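Local coordinates for diaminopimelate decarboxylase (PDB 7JPJ), which probably catalyses the pyridoxal-phosphate-dependent decarboxylation of diaminopimelate to lysine, the last step of lysine biosynthesis, working as an obligate dimer, at residues V55-K60 with T282-M287; H77-S82 with E277-T282; F84-A89 with A111-M116; S102-P107 with S171-I176. All coordinates share one frame; numbering follows the deposited sequence.

All four contacts belong to the alpha/beta barrel that carries the cofactor site. Interactions 1 and 2 have centres 7 Å apart, share Thr282 and a bound sulfate, and draw on strands 53-58, 77-80 and 275-278 of one parallel sheet. Interaction 3 pairs the outer helices 83-91 and 110-116, its centre 20 Å from that of interaction 1. Interaction 4, 17 Å from interaction 3 between centres, joins two loops. Along the chain, interaction 1 encloses the other three, whereas interactions 3 and 4 alternate their segments. The four contacts thus join strands, outer helices and loops of one barrel, and all come within reach of the second subunit, interaction 1 by Lys60 alone, consistent with an obligate dimer.

Interaction 1: residues V55-K60 with T282-M287; sequences VRYAMK and TYLVAM. With SO4 (sulfate ion), chain D.
Tyr57, near the end of strand 53-58, and Leu284, in the single-turn helix 282-285, bring their CA atoms to 7.4 Å with no hydrogen bond between the two backbones. The tyrosine side chain spans the gap. With CG anti to the backbone N (chi1 171°), it crosses that of Leu284 obliquely, Leu284 CD1 lying 3.7 Å from Tyr57 CD1, and that of Val285 at about a right angle, Val285 CG1 standing 3.5 Å from Tyr57 OH. The phenol oxygen bonds to the carbonyl of Cys62, while Phe71 of helix 65-73 packs edge-to-face with the ring. Replacing Tyr57 with an alanine would probably open a gap beside Leu284 and Val285 and leave the Cys62 carbonyl without its mate. At the start of the short helix, Thr282 grips a bound sulfate, probably from the crystallisation liquor, twice: Thr282 N reaches O3 at 3.1 Å and OG1 reaches O1 at 2.8 Å. Gly238 N, Gly281 N and Tyr395 OH also bond to it. Lys60, the predicted cofactor lysine, carries no cofactor in this structure. An anion held by backbone N-H groups at a helix start is consistent with the phosphate site of a pyridoxal-phosphate enzyme built on an alpha/beta barrel.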
loop_
_atom_site.group_PDB
_atom_site.type_symbol
_atom_site.label_atom_id
_atom_site.label_comp_id
_atom_site.label_asym_id
_atom_site.label_seq_id
_atom_site.Cartn_x
_atom_site.Cartn_y
_atom_site.Cartn_z
ATOM N N VAL A 55 -25.027 15.460 -3.386
ATOM C CA VAL A 55 -23.977 14.759 -2.656
ATOM C C VAL A 55 -23.430 13.656 -3.550
ATOM O O VAL A 55 -24.183 12.791 -4.015
ATOM C CB VAL A 55 -24.501 14.185 -1.331
ATOM C CG1 VAL A 55 -23.411 13.379 -0.639
ATOM C CG2 VAL A 55 -25.004 15.302 -0.436
ATOM N N ARG A 56 -22.122 13.681 -3.791
ATOM C CA ARG A 56 -21.437 12.655 -4.564
ATOM C C ARG A 56 -20.549 11.835 -3.639
ATOM O O ARG A 56 -19.771 12.397 -2.862
ATOM C CB ARG A 56 -20.594 13.275 -5.680
ATOM C CG ARG A 56 -21.324 14.298 -6.526
ATOM C CD ARG A 56 -20.674 14.445 -7.893
ATOM N NE ARG A 56 -21.499 13.854 -8.940
ATOM C CZ ARG A 56 -22.177 14.557 -9.842
ATOM N NH1 ARG A 56 -22.123 15.876 -9.829
ATOM N NH2 ARG A 56 -22.907 13.940 -10.759
ATOM N N TYR A 57 -20.665 10.514 -3.723
ATOM C CA TYR A 57 -19.795 9.630 -2.958
ATOM C C TYR A 57 -18.492 9.420 -3.721
ATOM O O TYR A 57 -18.507 8.985 -4.877
ATOM C CB TYR A 57 -20.482 8.293 -2.691
ATOM C CG TYR A 57 -19.574 7.242 -2.082
ATOM C CD1 TYR A 57 -18.704 7.558 -1.044
ATOM C CD2 TYR A 57 -19.596 5.931 -2.538
ATOM C CE1 TYR A 57 -17.875 6.601 -0.486
ATOM C CE2 TYR A 57 -18.775 4.967 -1.982
ATOM C CZ TYR A 57 -17.917 5.307 -0.959
ATOM O OH TYR A 57 -17.097 4.349 -0.408
ATOM N N ALA A 58 -17.372 9.735 -3.077
ATOM C CA ALA A 58 -16.045 9.484 -3.639
ATOM C C ALA A 58 -15.732 8.005 -3.452
ATOM O O ALA A 58 -15.118 7.597 -2.466
ATOM C CB ALA A 58 -15.001 10.369 -2.969
ATOM N N MET A 59 -16.152 7.187 -4.423
ATOM C CA MET A 59 -16.114 5.737 -4.257
ATOM C C MET A 59 -14.704 5.190 -4.086
ATOM O O MET A 59 -14.559 4.026 -3.694
ATOM C CB MET A 59 -16.770 5.041 -5.449
ATOM C CG MET A 59 -16.143 5.382 -6.788
ATOM S SD MET A 59 -16.983 4.579 -8.165
ATOM C CE MET A 59 -16.672 2.858 -7.786
ATOM N N LYS A 60 -13.670 5.988 -4.374
ATOM C CA LYS A 60 -12.297 5.539 -4.167
ATOM C C LYS A 60 -12.023 5.174 -2.715
ATOM O O LYS A 60 -11.050 4.465 -2.438
ATOM C CB LYS A 60 -11.315 6.620 -4.623
ATOM C CG LYS A 60 -11.209 7.802 -3.671
ATOM C CD LYS A 60 -10.585 9.011 -4.350
ATOM C CE LYS A 60 -10.528 10.204 -3.411
ATOM N NZ LYS A 60 -10.170 11.458 -4.126
ATOM N N THR A 282 -14.256 10.152 2.978
ATOM C CA THR A 282 -14.060 9.748 4.365
ATOM C C THR A 282 -15.334 9.939 5.184
ATOM O O THR A 282 -15.767 9.030 5.900
ATOM C CB THR A 282 -12.904 10.544 4.971
ATOM O OG1 THR A 282 -11.721 10.340 4.188
ATOM C CG2 THR A 282 -12.642 10.110 6.403
ATOM N N TYR A 283 -15.964 11.110 5.065
ATOM C CA TYR A 283 -17.105 11.443 5.916
ATOM C C TYR A 283 -18.266 10.469 5.764
ATOM O O TYR A 283 -19.108 10.387 6.663
ATOM C CB TYR A 283 -17.584 12.865 5.617
ATOM C CG TYR A 283 -18.281 13.539 6.780
ATOM C CD1 TYR A 283 -17.562 14.279 7.709
ATOM C CD2 TYR A 283 -19.660 13.438 6.946
ATOM C CE1 TYR A 283 -18.197 14.901 8.775
ATOM C CE2 TYR A 283 -20.301 14.054 8.008
ATOM C CZ TYR A 283 -19.565 14.785 8.917
ATOM O OH TYR A 283 -20.199 15.399 9.973
ATOM N N LEU A 284 -18.328 9.723 4.664
ATOM C CA LEU A 284 -19.466 8.848 4.424
ATOM C C LEU A 284 -19.247 7.418 4.901
ATOM O O LEU A 284 -20.215 6.757 5.296
ATOM C CB LEU A 284 -19.809 8.833 2.933
ATOM C CG LEU A 284 -20.721 9.941 2.413
ATOM C CD1 LEU A 284 -20.628 10.025 0.904
ATOM C CD2 LEU A 284 -22.160 9.697 2.841
ATOM N N VAL A 285 -18.010 6.919 4.885
ATOM C CA VAL A 285 -17.781 5.488 5.057
ATOM C C VAL A 285 -16.755 5.177 6.144
ATOM O O VAL A 285 -16.617 4.018 6.553
ATOM C CB VAL A 285 -17.351 4.842 3.724
ATOM C CG1 VAL A 285 -18.478 4.907 2.704
ATOM C CG2 VAL A 285 -16.096 5.510 3.185
ATOM N N ALA A 286 -16.026 6.191 6.618
ATOM C CA ALA A 286 -14.937 5.959 7.567
ATOM C C ALA A 286 -15.396 5.219 8.817
ATOM O O ALA A 286 -14.975 4.082 9.056
ATOM C CB ALA A 286 -14.279 7.279 7.973
ATOM N N MET A 287 -16.253 5.850 9.622
ATOM C CA MET A 287 -16.740 5.228 10.851
ATOM C C MET A 287 -17.718 4.093 10.597
ATOM O O MET A 287 -18.134 3.438 11.558
ATOM C CB MET A 287 -17.404 6.275 11.749
ATOM C CG MET A 287 -16.509 7.446 12.118
ATOM S SD MET A 287 -14.879 6.984 12.740
ATOM C CE MET A 287 -15.303 5.870 14.077
HETATM S S SO4 D . -12.068 12.675 1.319
HETATM O O1 SO4 D . -11.457 12.606 2.644
HETATM O O2 SO4 D . -13.320 13.426 1.402
HETATM O O3 SO4 D . -12.343 11.327 0.831
HETATM O O4 SO4 D . -11.147 13.335 0.398
#

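Interaction 2: residues H77-S82 with E277-T282; sequences HVDASS and EIEPGT. With SO4 (sulfate ion), chain D.
Asp79 and Glu279 lie on the two backbones where these come nearest, CA to CA 6.7 Å, although strands 77-80 and 275-278 are not paired with each other: strand 53-58 runs between them, parallel to both. Both CB atoms point toward the other segment, and only the two side chains touch. The carboxylates lie stacked, their planes 24° apart, while the two side chains as wholes cross at about a right angle. Asp79 puts CG anti to its own N (chi1 155°), and Glu279 is extended beyond CG, which carries its CD to 3.3 Å from Asp79 CG. Asp79 OD2 and Glu279 OE2 are modelled 2.9 Å apart; as two acceptors they form no hydrogen bond in the deposited geometry, and at this resolution the separation should not be over-read. Partners outside the segments hold the glutamate: Asn234 ND2 bonds to OE1, and His201 NE2 makes a weak bond to OE2. Farther along the second segment, the backbone turns its N-H groups to the bound sulfate, and Gly281 N donates to the sulfate O2 at 3.1 Å with an N-H...O angle of 161°. Around the pair, Ala58 of strand 53-58 touches Asp79, Ser100 of strand 99-101 touches both acids, Glu277 reaches strand 232-234, and Ser82, at the N-cap of helix 83-91, makes weak bonds through OG to Phe84 N and Glu85 N.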
loop_
_atom_site.group_PDB
_atom_site.type_symbol
_atom_site.label_atom_id
_atom_site.label_comp_id
_atom_site.label_asym_id
_atom_site.label_seq_id
_atom_site.Cartn_x
_atom_site.Cartn_y
_atom_site.Cartn_z
ATOM N N HIS A 77 -25.110 10.614 -5.344
ATOM C CA HIS A 77 -24.479 10.330 -6.623
ATOM C C HIS A 77 -23.055 9.816 -6.395
ATOM O O HIS A 77 -22.638 9.552 -5.264
ATOM C CB HIS A 77 -24.524 11.571 -7.511
ATOM C CG HIS A 77 -25.909 11.960 -7.933
ATOM N ND1 HIS A 77 -26.183 12.534 -9.156
ATOM C CD2 HIS A 77 -27.098 11.856 -7.293
ATOM C CE1 HIS A 77 -27.480 12.769 -9.249
ATOM N NE2 HIS A 77 -28.057 12.367 -8.131
ATOM N N VAL A 78 -22.288 9.665 -7.474
ATOM C CA VAL A 78 -20.967 9.049 -7.424
ATOM C C VAL A 78 -19.954 9.983 -8.074
ATOM O O VAL A 78 -20.211 10.536 -9.150
ATOM C CB VAL A 78 -20.963 7.672 -8.118
ATOM C CG1 VAL A 78 -19.570 7.315 -8.616
ATOM C CG2 VAL A 78 -21.480 6.602 -7.174
ATOM N N ASP A 79 -18.807 10.165 -7.412
ATOM C CA ASP A 79 -17.649 10.861 -7.968
ATOM C C ASP A 79 -16.554 9.829 -8.228
ATOM O O ASP A 79 -16.004 9.250 -7.284
ATOM C CB ASP A 79 -17.162 11.958 -7.022
ATOM C CG ASP A 79 -15.684 12.289 -7.211
ATOM O OD1 ASP A 79 -15.245 12.501 -8.369
ATOM O OD2 ASP A 79 -14.959 12.342 -6.192
ATOM N N ALA A 80 -16.234 9.612 -9.502
ATOM C CA ALA A 80 -15.306 8.566 -9.909
ATOM C C ALA A 80 -13.923 9.143 -10.180
ATOM O O ALA A 80 -13.792 10.255 -10.701
ATOM C CB ALA A 80 -15.822 7.841 -11.152
ATOM N N SER A 81 -12.891 8.371 -9.832
ATOM C CA SER A 81 -11.507 8.805 -9.961
ATOM C C SER A 81 -10.822 8.284 -11.216
ATOM O O SER A 81 -9.682 8.678 -11.486
ATOM C CB SER A 81 -10.703 8.361 -8.736
ATOM O OG SER A 81 -11.113 9.065 -7.583
ATOM N N SER A 82 -11.469 7.401 -11.972
ATOM C CA SER A 82 -10.891 6.879 -13.201
ATOM C C SER A 82 -12.003 6.259 -14.027
ATOM O O SER A 82 -13.105 6.012 -13.529
ATOM C CB SER A 82 -9.790 5.846 -12.922
ATOM O OG SER A 82 -10.318 4.680 -12.311
ATOM N N GLU A 277 -22.398 21.209 -5.067
ATOM C CA GLU A 277 -22.042 19.799 -5.002
ATOM C C GLU A 277 -20.952 19.595 -3.964
ATOM O O GLU A 277 -20.069 20.441 -3.802
ATOM C CB GLU A 277 -21.557 19.273 -6.351
ATOM C CG GLU A 277 -22.630 19.211 -7.414
ATOM C CD GLU A 277 -22.130 18.573 -8.691
ATOM O OE1 GLU A 277 -20.932 18.220 -8.753
ATOM O OE2 GLU A 277 -22.937 18.404 -9.632
ATOM N N ILE A 278 -21.022 18.465 -3.266
ATOM C CA ILE A 278 -20.005 18.064 -2.306
ATOM C C ILE A 278 -19.604 16.628 -2.613
ATOM O O ILE A 278 -20.426 15.808 -3.032
ATOM C CB ILE A 278 -20.496 18.205 -0.847
ATOM C CG1 ILE A 278 -21.716 17.316 -0.588
ATOM C CG2 ILE A 278 -20.818 19.658 -0.537
ATOM C CD1 ILE A 278 -22.195 17.351 0.845
ATOM N N GLU A 279 -18.324 16.326 -2.413
ATOM C CA GLU A 279 -17.752 15.029 -2.770
ATOM C C GLU A 279 -17.093 14.369 -1.563
ATOM O O GLU A 279 -15.877 14.144 -1.556
ATOM C CB GLU A 279 -16.748 15.191 -3.910
ATOM C CG GLU A 279 -17.353 15.122 -5.308
ATOM C CD GLU A 279 -16.339 15.427 -6.406
ATOM O OE1 GLU A 279 -16.747 15.895 -7.495
ATOM O OE2 GLU A 279 -15.128 15.204 -6.177
ATOM N N PRO A 280 -17.867 14.026 -0.529
ATOM C CA PRO A 280 -17.262 13.419 0.664
ATOM C C PRO A 280 -16.929 11.953 0.424
ATOM O O PRO A 280 -17.726 11.203 -0.144
ATOM C CB PRO A 280 -18.350 13.576 1.731
ATOM C CG PRO A 280 -19.611 13.536 0.964
ATOM C CD PRO A 280 -19.324 14.186 -0.370
ATOM N N GLY A 281 -15.737 11.554 0.851
ATOM C CA GLY A 281 -15.354 10.159 0.825
ATOM C C GLY A 281 -15.218 9.608 2.229
ATOM O O GLY A 281 -15.971 8.717 2.636
ATOM N N THR A 282 -14.256 10.152 2.978
ATOM C CA THR A 282 -14.060 9.748 4.365
ATOM C C THR A 282 -15.334 9.939 5.184
ATOM O O THR A 282 -15.767 9.030 5.900
ATOM C CB THR A 282 -12.904 10.544 4.971
ATOM O OG1 THR A 282 -11.721 10.340 4.188
ATOM C CG2 THR A 282 -12.642 10.110 6.403
HETATM S S SO4 D . -12.068 12.675 1.319
HETATM O O1 SO4 D . -11.457 12.606 2.644
HETATM O O2 SO4 D . -13.320 13.426 1.402
HETATM O O3 SO4 D . -12.343 11.327 0.831
HETATM O O4 SO4 D . -11.147 13.335 0.398
#

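Interaction 3: residues F84-A89 with A111-M116; sequences FEVRRA and AALVDM
Val86 and Leu113 meet tip to tip, Val86 CG1 lying 4.0 Å from Leu113 CD1. The other leucine methyl does different work: Leu113 CD2 sits over the centre of one face of the Arg87 guanidinium, 4.1 Å from Arg87 CZ, with the two side chains crossing obliquely. Ala112 CB comes near the same group, 4.4 Å from Arg87 NH2. The leucine holds its CG anti to the carbonyl carbon (chi1 -53°), sending the branched end across to the neighbouring helix. Arg87 starts off to one side, but a bend at chi2 (-143°) brings its head over Leu113. Behind these side chains, the helix segments 84-89 and 111-116 have axes 11.3 Å apart at closest approach and cross at 40°, with Val86 and Leu113 the nearest residues by CA. Further out, Asp109 forms a salt bridge with Arg87 NH2, which probably limits rotation of the guanidinium, Ala80 and Leu101 of the barrel strands touch Val86, and Leu430 of the second subunit packs on Arg87. Putting an alanine in place of Leu113 would probably open a gap beside Val86 and leave that guanidinium face without its methyl cover. No hydrogen bond links the two segments: two successive outer helices of the barrel are joined by apolar contact inside, with a charged group at the rim lying flat against a methyl and paired to an acid beyond.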
loop_
_atom_site.group_PDB
_atom_site.type_symbol
_atom_site.label_atom_id
_atom_site.label_comp_id
_atom_site.label_asym_id
_atom_site.label_seq_id
_atom_site.Cartn_x
_atom_site.Cartn_y
_atom_site.Cartn_z
ATOM N N PHE A 84 -12.172 3.338 -14.847
ATOM C CA PHE A 84 -12.490 2.035 -14.278
ATOM C C PHE A 84 -13.565 2.151 -13.206
ATOM O O PHE A 84 -14.488 1.328 -13.152
ATOM C CB PHE A 84 -11.226 1.394 -13.713
ATOM C CG PHE A 84 -10.214 1.042 -14.760
ATOM C CD1 PHE A 84 -10.278 -0.175 -15.420
ATOM C CD2 PHE A 84 -9.206 1.934 -15.096
ATOM C CE1 PHE A 84 -9.351 -0.501 -16.390
ATOM C CE2 PHE A 84 -8.275 1.612 -16.066
ATOM C CZ PHE A 84 -8.351 0.392 -16.714
ATOM N N GLU A 85 -13.466 3.168 -12.347
ATOM C CA GLU A 85 -14.507 3.394 -11.352
ATOM C C GLU A 85 -15.834 3.752 -12.008
ATOM O O GLU A 85 -16.899 3.408 -11.482
ATOM C CB GLU A 85 -14.076 4.491 -10.381
ATOM C CG GLU A 85 -13.019 4.051 -9.383
ATOM C CD GLU A 85 -12.705 5.119 -8.353
ATOM O OE1 GLU A 85 -13.189 6.262 -8.510
ATOM O OE2 GLU A 85 -11.975 4.815 -7.386
ATOM N N VAL A 86 -15.793 4.439 -13.152
ATOM C CA VAL A 86 -17.022 4.732 -13.884
ATOM C C VAL A 86 -17.686 3.437 -14.330
ATOM O O VAL A 86 -18.878 3.213 -14.091
ATOM C CB VAL A 86 -16.734 5.653 -15.084
ATOM C CG1 VAL A 86 -18.016 5.940 -15.849
ATOM C CG2 VAL A 86 -16.079 6.941 -14.625
ATOM N N ARG A 87 -16.915 2.558 -14.977
ATOM C CA ARG A 87 -17.459 1.281 -15.425
ATOM C C ARG A 87 -17.828 0.386 -14.251
ATOM O O ARG A 87 -18.732 -0.448 -14.368
ATOM C CB ARG A 87 -16.454 0.577 -16.338
ATOM C CG ARG A 87 -16.318 1.192 -17.724
ATOM C CD ARG A 87 -16.113 0.117 -18.787
ATOM N NE ARG A 87 -15.928 0.679 -20.123
ATOM C CZ ARG A 87 -16.906 0.840 -21.012
ATOM N NH1 ARG A 87 -18.148 0.484 -20.708
ATOM N NH2 ARG A 87 -16.644 1.357 -22.207
ATOM N N ARG A 88 -17.146 0.542 -13.116
ATOM C CA ARG A 88 -17.471 -0.256 -11.938
ATOM C C ARG A 88 -18.802 0.178 -11.331
ATOM O O ARG A 88 -19.645 -0.661 -10.992
ATOM C CB ARG A 88 -16.341 -0.147 -10.912
ATOM C CG ARG A 88 -16.437 -1.118 -9.748
ATOM C CD ARG A 88 -15.189 -1.045 -8.879
ATOM N NE ARG A 88 -15.190 -2.056 -7.824
ATOM C CZ ARG A 88 -14.163 -2.291 -7.012
ATOM N NH1 ARG A 88 -13.045 -1.589 -7.131
ATOM N NH2 ARG A 88 -14.254 -3.227 -6.080
ATOM N N ALA A 89 -19.009 1.492 -11.190
ATOM C CA ALA A 89 -20.249 1.990 -10.603
ATOM C C ALA A 89 -21.454 1.625 -11.452
ATOM O O ALA A 89 -22.538 1.366 -10.915
ATOM C CB ALA A 89 -20.180 3.505 -10.415
ATOM N N ALA A 111 -14.826 9.025 -24.487
ATOM C CA ALA A 111 -15.943 9.422 -25.338
ATOM C C ALA A 111 -17.114 8.459 -25.198
ATOM O O ALA A 111 -18.277 8.878 -25.215
ATOM C CB ALA A 111 -15.487 9.507 -26.795
ATOM N N ALA A 112 -16.828 7.163 -25.058
ATOM C CA ALA A 112 -17.897 6.192 -24.854
ATOM C C ALA A 112 -18.641 6.463 -23.553
ATOM O O ALA A 112 -19.874 6.372 -23.502
ATOM C CB ALA A 112 -17.325 4.775 -24.863
ATOM N N LEU A 113 -17.908 6.808 -22.492
ATOM C CA LEU A 113 -18.545 7.102 -21.213
ATOM C C LEU A 113 -19.380 8.375 -21.287
ATOM O O LEU A 113 -20.507 8.414 -20.780
ATOM C CB LEU A 113 -17.485 7.213 -20.116
ATOM C CG LEU A 113 -16.513 6.035 -19.994
ATOM C CD1 LEU A 113 -15.453 6.310 -18.940
ATOM C CD2 LEU A 113 -17.254 4.744 -19.681
ATOM N N VAL A 114 -18.848 9.424 -21.922
ATOM C CA VAL A 114 -19.585 10.681 -22.025
ATOM C C VAL A 114 -20.878 10.480 -22.806
ATOM O O VAL A 114 -21.908 11.092 -22.498
ATOM C CB VAL A 114 -18.699 11.772 -22.661
ATOM C CG1 VAL A 114 -19.463 13.084 -22.774
ATOM C CG2 VAL A 114 -17.432 11.968 -21.848
ATOM N N ASP A 115 -20.850 9.606 -23.816
ATOM C CA ASP A 115 -22.047 9.362 -24.616
ATOM C C ASP A 115 -23.160 8.723 -23.796
ATOM O O ASP A 115 -24.343 8.987 -24.044
ATOM C CB ASP A 115 -21.704 8.482 -25.817
ATOM C CG ASP A 115 -20.876 9.212 -26.852
ATOM O OD1 ASP A 115 -20.903 10.461 -26.865
ATOM O OD2 ASP A 115 -20.203 8.535 -27.655
ATOM N N MET A 116 -22.813 7.883 -22.822
ATOM C CA MET A 116 -23.823 7.246 -21.989
ATOM C C MET A 116 -24.429 8.190 -20.958
ATOM O O MET A 116 -25.443 7.839 -20.346
ATOM C CB MET A 116 -23.229 6.027 -21.282
ATOM C CG MET A 116 -23.225 4.766 -22.124
ATOM S SD MET A 116 -22.292 3.423 -21.357
ATOM C CE MET A 116 -20.828 4.292 -20.805
#

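Interaction 4: residues S102-P107 with S171-I176; sequences STQELP and SSSFGI
Gln104 and the pair Ser173-Phe174 join two loops of the alpha/beta barrel, one following strand 99-101 and the other leading into strand 176-177, and the nearest CA atoms, those of Gln104 and Phe174, are 7.5 Å apart. The glutamine chain bends at chi2 (-79°), which turns its amide toward the second loop. Gln104 NE2 donates to Ser173 OG at 3.2 Å, with an N-H...O angle of 150°, and the hydroxyl lies close to the amide plane. The same amide stands against the edge of the Phe174 ring, Gln104 NE2 being 3.6 Å from Phe174 CE1, with amide and ring planes 78° apart. At the oxygen end, Lys311 NZ of the second subunit bonds to Gln104 OE1. Partners at both ends are consistent with the modelled orientation of the amide and tie the contact to the dimer interface. Phe174 also lies near the predicted cofactor lysine, its side chain about 7 Å from that of Lys60. The first loop is shaped locally by an ST turn at Thr103, where Glu105 N donates to Thr103 OG1 at 3.0 Å.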
loop_
_atom_site.group_PDB
_atom_site.type_symbol
_atom_site.label_atom_id
_atom_site.label_comp_id
_atom_site.label_asym_id
_atom_site.label_seq_id
_atom_site.Cartn_x
_atom_site.Cartn_y
_atom_site.Cartn_z
ATOM N N SER A 102 -13.581 12.813 -12.415
ATOM C CA SER A 102 -12.447 13.696 -12.161
ATOM C C SER A 102 -11.228 12.809 -11.948
ATOM O O SER A 102 -11.103 12.165 -10.901
ATOM C CB SER A 102 -12.694 14.593 -10.948
ATOM O OG SER A 102 -14.058 14.967 -10.852
ATOM N N THR A 103 -10.334 12.771 -12.934
ATOM C CA THR A 103 -9.259 11.794 -12.947
ATOM C C THR A 103 -7.945 12.462 -13.324
ATOM O O THR A 103 -7.920 13.479 -14.021
ATOM C CB THR A 103 -9.570 10.646 -13.926
ATOM O OG1 THR A 103 -8.504 9.690 -13.909
ATOM C CG2 THR A 103 -9.754 11.175 -15.342
ATOM N N GLN A 104 -6.846 11.878 -12.838
ATOM C CA GLN A 104 -5.514 12.263 -13.282
ATOM C C GLN A 104 -5.164 11.668 -14.638
ATOM O O GLN A 104 -4.281 12.192 -15.322
ATOM C CB GLN A 104 -4.462 11.826 -12.258
ATOM C CG GLN A 104 -4.449 12.637 -10.972
ATOM C CD GLN A 104 -3.733 13.965 -11.125
ATOM O OE1 GLN A 104 -4.278 14.912 -11.687
ATOM N NE2 GLN A 104 -2.506 14.040 -10.626
ATOM N N GLU A 105 -5.843 10.593 -15.037
ATOM C CA GLU A 105 -5.545 9.857 -16.265
ATOM C C GLU A 105 -6.847 9.695 -17.043
ATOM O O GLU A 105 -7.674 8.839 -16.712
ATOM C CB GLU A 105 -4.913 8.505 -15.944
ATOM C CG GLU A 105 -4.759 7.562 -17.123
ATOM C CD GLU A 105 -4.257 6.194 -16.699
ATOM O OE1 GLU A 105 -3.817 6.057 -15.537
ATOM O OE2 GLU A 105 -4.299 5.254 -17.523
ATOM N N LEU A 106 -7.032 10.518 -18.064
ATOM C CA LEU A 106 -8.226 10.420 -18.898
ATOM C C LEU A 106 -8.193 9.113 -19.680
ATOM O O LEU A 106 -7.251 8.888 -20.449
ATOM C CB LEU A 106 -8.313 11.614 -19.846
ATOM C CG LEU A 106 -9.673 11.892 -20.490
ATOM C CD1 LEU A 106 -10.754 12.026 -19.434
ATOM C CD2 LEU A 106 -9.612 13.140 -21.355
ATOM N N PRO A 107 -9.177 8.231 -19.518
ATOM C CA PRO A 107 -9.119 6.934 -20.200
ATOM C C PRO A 107 -9.267 7.081 -21.705
ATOM O O PRO A 107 -9.868 8.034 -22.208
ATOM C CB PRO A 107 -10.300 6.165 -19.599
ATOM C CG PRO A 107 -11.259 7.230 -19.192
ATOM C CD PRO A 107 -10.413 8.388 -18.734
ATOM N N SER A 171 2.215 23.540 -5.389
ATOM C CA SER A 171 2.815 22.227 -5.207
ATOM C C SER A 171 1.869 21.091 -5.573
ATOM O O SER A 171 2.144 19.937 -5.234
ATOM C CB SER A 171 3.285 22.063 -3.761
ATOM O OG SER A 171 4.295 23.004 -3.452
ATOM N N SER A 172 0.766 21.389 -6.251
ATOM C CA SER A 172 -0.243 20.395 -6.582
ATOM C C SER A 172 -0.440 20.319 -8.089
ATOM O O SER A 172 -0.487 21.344 -8.774
ATOM C CB SER A 172 -1.575 20.719 -5.909
ATOM O OG SER A 172 -2.351 19.548 -5.738
ATOM N N SER A 173 -0.565 19.096 -8.596
ATOM C CA SER A 173 -0.853 18.872 -10.003
ATOM C C SER A 173 -2.344 18.774 -10.295
ATOM O O SER A 173 -2.723 18.698 -11.470
ATOM C CB SER A 173 -0.156 17.598 -10.487
ATOM O OG SER A 173 -0.598 16.470 -9.750
ATOM N N PHE A 174 -3.192 18.779 -9.268
ATOM C CA PHE A 174 -4.628 18.638 -9.474
ATOM C C PHE A 174 -5.218 19.898 -10.094
ATOM O O PHE A 174 -4.889 21.019 -9.697
ATOM C CB PHE A 174 -5.337 18.345 -8.151
ATOM C CG PHE A 174 -4.798 17.154 -7.414
ATOM C CD1 PHE A 174 -4.300 16.059 -8.098
ATOM C CD2 PHE A 174 -4.798 17.131 -6.028
ATOM C CE1 PHE A 174 -3.808 14.962 -7.413
ATOM C CE2 PHE A 174 -4.311 16.041 -5.337
ATOM C CZ PHE A 174 -3.814 14.953 -6.029
ATOM N N GLY A 175 -6.107 19.707 -11.061
ATOM C CA GLY A 175 -6.808 20.818 -11.674
ATOM C C GLY A 175 -5.906 21.686 -12.536
ATOM O O GLY A 175 -4.692 21.508 -12.621
ATOM N N ILE A 176 -6.539 22.653 -13.189
ATOM C CA ILE A 176 -5.856 23.590 -14.072
ATOM C C ILE A 176 -5.422 24.801 -13.263
ATOM O O ILE A 176 -6.181 25.321 -12.439
ATOM C CB ILE A 176 -6.766 23.999 -15.244
ATOM C CG1 ILE A 176 -7.359 22.762 -15.918
ATOM C CG2 ILE A 176 -6.002 24.842 -16.251
ATOM C CD1 ILE A 176 -8.209 23.075 -17.132
#